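Local coordinates for electron transfer flavoprotein, alpha subunit (Thermotoga maritima, PDB 7KOE), which probably carries electrons as the alpha subunit of an electron transfer flavoprotein, binding flavin-adenine dinucleotide, at residues V260-A274 against Q282-I296. Sequence-based numbering, arbitrary orientation.
Sequences VGQTGKTVRPVLYFA and QHVVGIKESEIIVAI. With FAD (flavin-adenine dinucleotide), chain J.
His283 links the hydroxyl of Tyr272 to the flavin through the two nitrogens of one imidazole ring. Its ND1 donates to FAD O2 (2.9 Å), while NE2 lies 2.6 Å from Tyr272 OH in a hydrogen bond that either partner could donate. Both oxygens sit at the ring edge, and a histidine suits the place because it offers two ring nitrogens, one for each oxygen. With CG anti to the backbone N (chi1 -177°), the tyrosine side chain extends from strand 271-274 to bring its hydroxyl to the histidine. Ile287 lays CG2 over one face of the phenol ring, 3.7 Å from its centroid, and CD1 also touches that ring, so a branched aliphatic residue covers it well. A phenylalanine in place of Tyr272 would probably keep much of this packing but leave His283 NE2 without its hydroxyl partner, and the imidazole less firmly held against the flavin.

Nearer the isoalloxazine the backbones close up. Val260 O accepts a hydrogen bond from FAD N3. Gly261 has backbone angles that call for glycine, and a side chain there would probably also crowd FAD N3 and Gln282 O. Gly286 lies against Gly261, where a CB would probably crowd its CA.

Farther along, strands 271-274 and 293-296 pair in parallel. Tyr272 N gives a nearly straight bond to Ile292 O (2.6 Å, 170°), and Tyr272 O accepts from Val294 N. Beside them, Val294 turns CG2 to a face of the Phe273 ring, an apolar fit for a buried sheet surface. Strand 214-218 flanks the pair beyond Tyr272 and Phe273, and strand 310-312 beyond Val294. This is a beta-alpha-beta unit of a five-stranded parallel sheet, whose short helix, with the loop leading into its first strand, grips the flavin, as in the Rossmann-like FAD-binding domain of electron transfer flavoprotein alpha subunits.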
loop_
_atom_site.group_PDB
_atom_site.type_symbol
_atom_site.label_atom_id
_atom_site.label_comp_id
_atom_site.label_asym_id
_atom_site.label_seq_id
_atom_site.Cartn_x
_atom_site.Cartn_y
_atom_site.Cartn_z
ATOM N N VAL B 260 -5.923 -39.758 21.789
ATOM C CA VAL B 260 -5.734 -38.382 22.223
ATOM C C VAL B 260 -5.282 -37.568 21.021
ATOM O O VAL B 260 -4.345 -37.961 20.319
ATOM C CB VAL B 260 -4.705 -38.293 23.365
ATOM C CG1 VAL B 260 -4.425 -36.857 23.725
ATOM C CG2 VAL B 260 -5.194 -39.052 24.580
ATOM N N GLY B 261 -5.953 -36.447 20.777
ATOM C CA GLY B 261 -5.499 -35.543 19.744
ATOM C C GLY B 261 -6.605 -34.763 19.070
ATOM O O GLY B 261 -7.574 -34.356 19.715
ATOM N N GLN B 262 -6.462 -34.550 17.762
ATOM C CA GLN B 262 -7.424 -33.742 17.022
ATOM C C GLN B 262 -8.733 -34.490 16.825
ATOM O O GLN B 262 -9.803 -34.006 17.206
ATOM C CB GLN B 262 -6.829 -33.330 15.679
ATOM C CG GLN B 262 -7.831 -32.762 14.713
ATOM C CD GLN B 262 -7.170 -32.083 13.549
ATOM O OE1 GLN B 262 -6.742 -32.732 12.600
ATOM N NE2 GLN B 262 -7.077 -30.766 13.615
ATOM N N THR B 263 -8.668 -35.676 16.225
ATOM C CA THR B 263 -9.844 -36.508 16.014
ATOM C C THR B 263 -9.992 -37.569 17.093
ATOM O O THR B 263 -10.633 -38.600 16.872
ATOM C CB THR B 263 -9.802 -37.155 14.634
ATOM O OG1 THR B 263 -8.644 -37.990 14.531
ATOM C CG2 THR B 263 -9.755 -36.096 13.555
ATOM N N GLY B 264 -9.403 -37.334 18.258
ATOM C CA GLY B 264 -9.598 -38.193 19.404
ATOM C C GLY B 264 -10.234 -37.416 20.533
ATOM O O GLY B 264 -11.307 -36.833 20.360
ATOM N N LYS B 265 -9.584 -37.390 21.689
ATOM C CA LYS B 265 -10.070 -36.638 22.834
ATOM C C LYS B 265 -9.009 -35.637 23.256
ATOM O O LYS B 265 -7.825 -35.970 23.331
ATOM C CB LYS B 265 -10.421 -37.566 23.996
ATOM C CG LYS B 265 -11.623 -38.449 23.714
ATOM C CD LYS B 265 -11.711 -39.608 24.685
ATOM C CE LYS B 265 -12.909 -40.490 24.383
ATOM N NZ LYS B 265 -13.011 -41.636 25.326
ATOM N N THR B 266 -9.437 -34.405 23.508
ATOM C CA THR B 266 -8.542 -33.353 23.974
ATOM C C THR B 266 -8.432 -33.469 25.487
ATOM O O THR B 266 -9.404 -33.226 26.211
ATOM C CB THR B 266 -9.051 -31.979 23.552
ATOM O OG1 THR B 266 -8.965 -31.860 22.128
ATOM C CG2 THR B 266 -8.217 -30.883 24.185
ATOM N N VAL B 267 -7.263 -33.861 25.961
ATOM C CA VAL B 267 -7.052 -34.053 27.387
ATOM C C VAL B 267 -6.727 -32.715 28.037
ATOM O O VAL B 267 -6.199 -31.794 27.404
ATOM C CB VAL B 267 -5.944 -35.099 27.640
ATOM C CG1 VAL B 267 -6.286 -36.392 26.967
ATOM C CG2 VAL B 267 -4.604 -34.621 27.130
ATOM N N ARG B 268 -7.089 -32.589 29.308
ATOM C CA ARG B 268 -6.611 -31.496 30.155
ATOM C C ARG B 268 -6.238 -32.050 31.525
ATOM O O ARG B 268 -6.949 -31.836 32.514
ATOM C CB ARG B 268 -7.672 -30.400 30.269
ATOM C CG ARG B 268 -7.144 -29.060 30.736
ATOM C CD ARG B 268 -8.157 -28.362 31.617
ATOM N NE ARG B 268 -9.508 -28.495 31.087
ATOM C CZ ARG B 268 -10.614 -28.339 31.808
ATOM N NH1 ARG B 268 -10.531 -28.045 33.098
ATOM N NH2 ARG B 268 -11.803 -28.480 31.237
ATOM N N PRO B 269 -5.119 -32.794 31.623
ATOM C CA PRO B 269 -4.669 -33.231 32.941
ATOM C C PRO B 269 -3.735 -32.207 33.558
ATOM O O PRO B 269 -3.516 -31.140 32.980
ATOM C CB PRO B 269 -3.947 -34.540 32.629
ATOM C CG PRO B 269 -3.305 -34.266 31.342
ATOM C CD PRO B 269 -4.219 -33.327 30.583
ATOM N N VAL B 270 -3.184 -32.508 34.735
ATOM C CA VAL B 270 -2.099 -31.695 35.264
ATOM C C VAL B 270 -0.743 -32.289 34.935
ATOM O O VAL B 270 0.286 -31.662 35.218
ATOM C CB VAL B 270 -2.232 -31.497 36.788
ATOM C CG1 VAL B 270 -3.573 -30.873 37.118
ATOM C CG2 VAL B 270 -2.041 -32.806 37.520
ATOM N N LEU B 271 -0.708 -33.470 34.324
ATOM C CA LEU B 271 0.549 -34.159 34.052
ATOM C C LEU B 271 0.310 -35.120 32.896
ATOM O O LEU B 271 -0.423 -36.100 33.050
ATOM C CB LEU B 271 1.033 -34.891 35.293
ATOM C CG LEU B 271 2.246 -35.807 35.175
ATOM C CD1 LEU B 271 3.440 -35.067 34.615
ATOM C CD2 LEU B 271 2.574 -36.399 36.530
ATOM N N TYR B 272 0.918 -34.840 31.749
ATOM C CA TYR B 272 0.781 -35.666 30.560
ATOM C C TYR B 272 2.105 -36.359 30.276
ATOM O O TYR B 272 3.161 -35.718 30.307
ATOM C CB TYR B 272 0.345 -34.823 29.357
ATOM C CG TYR B 272 0.111 -35.624 28.097
ATOM C CD1 TYR B 272 -1.090 -36.287 27.886
ATOM C CD2 TYR B 272 1.092 -35.717 27.117
ATOM C CE1 TYR B 272 -1.301 -37.023 26.743
ATOM C CE2 TYR B 272 0.887 -36.452 25.978
ATOM C CZ TYR B 272 -0.306 -37.103 25.798
ATOM O OH TYR B 272 -0.507 -37.822 24.650
ATOM N N PHE B 273 2.049 -37.657 29.997
ATOM C CA PHE B 273 3.236 -38.447 29.675
ATOM C C PHE B 273 3.165 -38.846 28.205
ATOM O O PHE B 273 2.470 -39.797 27.844
ATOM C CB PHE B 273 3.329 -39.681 30.565
ATOM C CG PHE B 273 4.013 -39.439 31.873
ATOM C CD1 PHE B 273 5.385 -39.570 31.984
ATOM C CD2 PHE B 273 3.282 -39.093 32.995
ATOM C CE1 PHE B 273 6.014 -39.350 33.188
ATOM C CE2 PHE B 273 3.907 -38.873 34.200
ATOM C CZ PHE B 273 5.272 -39.000 34.298
ATOM N N ALA B 274 3.897 -38.126 27.357
ATOM C CA ALA B 274 3.997 -38.458 25.937
ATOM C C ALA B 274 5.053 -39.549 25.763
ATOM O O ALA B 274 6.177 -39.320 25.313
ATOM C CB ALA B 274 4.326 -37.220 25.118
ATOM N N GLN B 282 -1.247 -32.818 14.982
ATOM C CA GLN B 282 -2.575 -33.380 15.180
ATOM C C GLN B 282 -2.713 -34.080 16.522
ATOM O O GLN B 282 -3.835 -34.230 17.013
ATOM C CB GLN B 282 -2.908 -34.346 14.052
ATOM C CG GLN B 282 -3.255 -33.672 12.750
ATOM C CD GLN B 282 -2.107 -33.683 11.777
ATOM O OE1 GLN B 282 -1.035 -34.198 12.074
ATOM N NE2 GLN B 282 -2.324 -33.116 10.603
ATOM N N HIS B 283 -1.609 -34.510 17.128
ATOM C CA HIS B 283 -1.679 -35.093 18.460
ATOM C C HIS B 283 -1.539 -34.051 19.559
ATOM O O HIS B 283 -2.320 -34.054 20.515
ATOM C CB HIS B 283 -0.603 -36.162 18.645
ATOM C CG HIS B 283 -0.642 -36.811 19.993
ATOM N ND1 HIS B 283 -1.498 -37.847 20.292
ATOM C CD2 HIS B 283 0.044 -36.549 21.127
ATOM C CE1 HIS B 283 -1.326 -38.206 21.551
ATOM N NE2 HIS B 283 -0.400 -37.430 22.081
ATOM N N VAL B 284 -0.571 -33.135 19.433
ATOM C CA VAL B 284 -0.310 -32.153 20.484
ATOM C C VAL B 284 -1.349 -31.049 20.553
ATOM O O VAL B 284 -1.268 -30.200 21.448
ATOM C CB VAL B 284 1.077 -31.501 20.328
ATOM C CG1 VAL B 284 2.139 -32.562 20.182
ATOM C CG2 VAL B 284 1.098 -30.551 19.153
ATOM N N VAL B 285 -2.331 -31.031 19.650
ATOM C CA VAL B 285 -3.433 -30.080 19.770
ATOM C C VAL B 285 -4.452 -30.542 20.800
ATOM O O VAL B 285 -5.344 -29.773 21.178
ATOM C CB VAL B 285 -4.062 -29.859 18.380
ATOM C CG1 VAL B 285 -4.938 -31.028 17.989
ATOM C CG2 VAL B 285 -4.793 -28.516 18.279
ATOM N N GLY B 286 -4.332 -31.769 21.293
ATOM C CA GLY B 286 -5.209 -32.236 22.344
ATOM C C GLY B 286 -4.553 -32.235 23.709
ATOM O O GLY B 286 -5.226 -32.451 24.717
ATOM N N ILE B 287 -3.243 -31.993 23.760
ATOM C CA ILE B 287 -2.499 -32.030 25.015
ATOM C C ILE B 287 -1.975 -30.669 25.434
ATOM O O ILE B 287 -1.421 -30.554 26.538
ATOM C CB ILE B 287 -1.325 -33.029 24.952
ATOM C CG1 ILE B 287 -0.175 -32.455 24.137
ATOM C CG2 ILE B 287 -1.765 -34.303 24.301
ATOM C CD1 ILE B 287 1.078 -33.286 24.180
ATOM N N LYS B 288 -2.126 -29.636 24.603
ATOM C CA LYS B 288 -1.525 -28.336 24.885
ATOM C C LYS B 288 -2.226 -27.575 26.001
ATOM O O LYS B 288 -1.667 -26.592 26.498
ATOM C CB LYS B 288 -1.507 -27.484 23.615
ATOM C CG LYS B 288 -2.876 -27.223 23.019
ATOM C CD LYS B 288 -2.813 -26.157 21.939
ATOM C CE LYS B 288 -1.886 -26.569 20.807
ATOM N NZ LYS B 288 -1.892 -25.578 19.699
ATOM N N GLU B 289 -3.418 -27.994 26.410
ATOM C CA GLU B 289 -4.116 -27.378 27.528
ATOM C C GLU B 289 -3.720 -27.982 28.869
ATOM O O GLU B 289 -4.291 -27.606 29.896
ATOM C CB GLU B 289 -5.630 -27.498 27.333
ATOM C CG GLU B 289 -6.425 -26.274 27.758
ATOM C CD GLU B 289 -7.912 -26.422 27.488
ATOM O OE1 GLU B 289 -8.336 -27.521 27.071
ATOM O OE2 GLU B 289 -8.657 -25.443 27.696
ATOM N N SER B 290 -2.760 -28.903 28.886
ATOM C CA SER B 290 -2.332 -29.542 30.118
ATOM C C SER B 290 -1.392 -28.627 30.894
ATOM O O SER B 290 -1.136 -27.480 30.515
ATOM C CB SER B 290 -1.652 -30.874 29.822
ATOM O OG SER B 290 -0.420 -30.680 29.166
ATOM N N GLU B 291 -0.851 -29.149 31.991
ATOM C CA GLU B 291 0.075 -28.399 32.828
ATOM C C GLU B 291 1.518 -28.860 32.665
ATOM O O GLU B 291 2.410 -28.035 32.455
ATOM C CB GLU B 291 -0.349 -28.504 34.298
ATOM C CG GLU B 291 -1.366 -27.459 34.749
ATOM C CD GLU B 291 -0.789 -26.056 34.912
ATOM O OE1 GLU B 291 -1.581 -25.124 35.163
ATOM O OE2 GLU B 291 0.446 -25.880 34.836
ATOM N N ILE B 292 1.769 -30.162 32.763
ATOM C CA ILE B 292 3.103 -30.728 32.608
ATOM C C ILE B 292 3.051 -31.760 31.492
ATOM O O ILE B 292 2.181 -32.637 31.493
ATOM C CB ILE B 292 3.606 -31.376 33.911
ATOM C CG1 ILE B 292 3.398 -30.449 35.106
ATOM C CG2 ILE B 292 5.076 -31.730 33.795
ATOM C CD1 ILE B 292 3.442 -31.159 36.426
ATOM N N ILE B 293 3.976 -31.657 30.544
ATOM C CA ILE B 293 4.100 -32.620 29.459
ATOM C C ILE B 293 5.465 -33.274 29.588
ATOM O O ILE B 293 6.496 -32.604 29.463
ATOM C CB ILE B 293 3.930 -31.969 28.080
ATOM C CG1 ILE B 293 2.507 -31.449 27.912
ATOM C CG2 ILE B 293 4.259 -32.957 26.977
ATOM C CD1 ILE B 293 2.292 -30.686 26.643
ATOM N N VAL B 294 5.479 -34.576 29.840
ATOM C CA VAL B 294 6.710 -35.349 29.909
ATOM C C VAL B 294 6.826 -36.169 28.635
ATOM O O VAL B 294 5.878 -36.859 28.246
ATOM C CB VAL B 294 6.734 -36.251 31.154
ATOM C CG1 VAL B 294 8.060 -36.983 31.261
ATOM C CG2 VAL B 294 6.473 -35.428 32.396
ATOM N N ALA B 295 7.978 -36.088 27.977
ATOM C CA ALA B 295 8.201 -36.758 26.704
ATOM C C ALA B 295 9.349 -37.742 26.845
ATOM O O ALA B 295 10.474 -37.346 27.162
ATOM C CB ALA B 295 8.501 -35.748 25.599
ATOM N N ILE B 296 9.064 -39.018 26.607
ATOM C CA ILE B 296 10.053 -40.087 26.676
ATOM C C ILE B 296 10.067 -40.768 25.316
ATOM O O ILE B 296 9.227 -41.633 25.049
ATOM C CB ILE B 296 9.740 -41.100 27.783
ATOM C CG1 ILE B 296 9.278 -40.407 29.064
ATOM C CG2 ILE B 296 10.944 -41.981 28.053
ATOM C CD1 ILE B 296 8.808 -41.360 30.128
HETATM P PA FAD J . 5.231 -41.843 15.254
HETATM O O1A FAD J . 5.788 -42.925 14.417
HETATM O O2A FAD J . 5.136 -40.506 14.537
HETATM O O5B FAD J . 6.015 -41.741 16.573
HETATM C C5B FAD J . 7.070 -42.671 16.887
HETATM C C4B FAD J . 7.996 -42.028 17.884
HETATM O O4B FAD J . 8.375 -42.999 18.886
HETATM C C3B FAD J . 9.296 -41.478 17.299
HETATM O O3B FAD J . 9.607 -40.210 17.865
HETATM C C2B FAD J . 10.323 -42.544 17.686
HETATM O O2B FAD J . 11.627 -42.000 17.840
HETATM C C1B FAD J . 9.774 -42.988 19.036
HETATM N N9A FAD J . 10.209 -44.314 19.458
HETATM C C8A FAD J . 10.546 -45.370 18.653
HETATM N N7A FAD J . 10.908 -46.446 19.308
HETATM C C5A FAD J . 10.804 -46.070 20.639
HETATM C C6A FAD J . 11.047 -46.758 21.844
HETATM N N6A FAD J . 11.464 -48.026 21.904
HETATM N N1A FAD J . 10.845 -46.089 23.000
HETATM C C2A FAD J . 10.428 -44.823 22.947
HETATM N N3A FAD J . 10.165 -44.075 21.875
HETATM C C4A FAD J . 10.376 -44.759 20.744
HETATM N N1 FAD J . -2.888 -38.579 15.825
HETATM C C2 FAD J . -3.284 -38.706 17.119
HETATM O O2 FAD J . -2.550 -39.212 17.961
HETATM N N3 FAD J . -4.520 -38.250 17.507
HETATM C C4 FAD J . -5.441 -37.658 16.701
HETATM O O4 FAD J . -6.522 -37.292 17.156
HETATM C C4X FAD J . -5.024 -37.538 15.326
HETATM N N5 FAD J . -5.837 -36.990 14.502
HETATM C C5X FAD J . -5.449 -36.868 13.192
HETATM C C6 FAD J . -6.327 -36.277 12.296
HETATM C C7 FAD J . -5.984 -36.127 10.960
HETATM C C7M FAD J . -6.964 -35.482 10.019
HETATM C C8 FAD J . -4.733 -36.573 10.510
HETATM C C8M FAD J . -4.325 -36.417 9.079
HETATM C C9 FAD J . -3.850 -37.164 11.405
HETATM C C9A FAD J . -4.203 -37.316 12.738
HETATM N N10 FAD J . -3.328 -37.885 13.679
HETATM C C10 FAD J . -3.719 -38.032 14.982
HETATM C "C1'" FAD J . -2.026 -38.421 13.259
HETATM C "C2'" FAD J . -0.856 -37.472 13.470
HETATM O "O2'" FAD J . -0.762 -36.551 12.384
HETATM C "C3'" FAD J . 0.430 -38.295 13.536
HETATM O "O3'" FAD J . 0.651 -38.889 12.262
HETATM C "C4'" FAD J . 0.397 -39.404 14.585
HETATM O "O4'" FAD J . 0.062 -38.853 15.858
HETATM C "C5'" FAD J . 1.702 -40.157 14.693
HETATM O "O5'" FAD J . 1.642 -41.016 15.849
HETATM P P FAD J . 2.920 -41.323 16.706
HETATM O O1P FAD J . 2.461 -42.175 17.890
HETATM O O2P FAD J . 3.648 -40.109 17.031
HETATM O O3P FAD J . 3.779 -42.228 15.752
#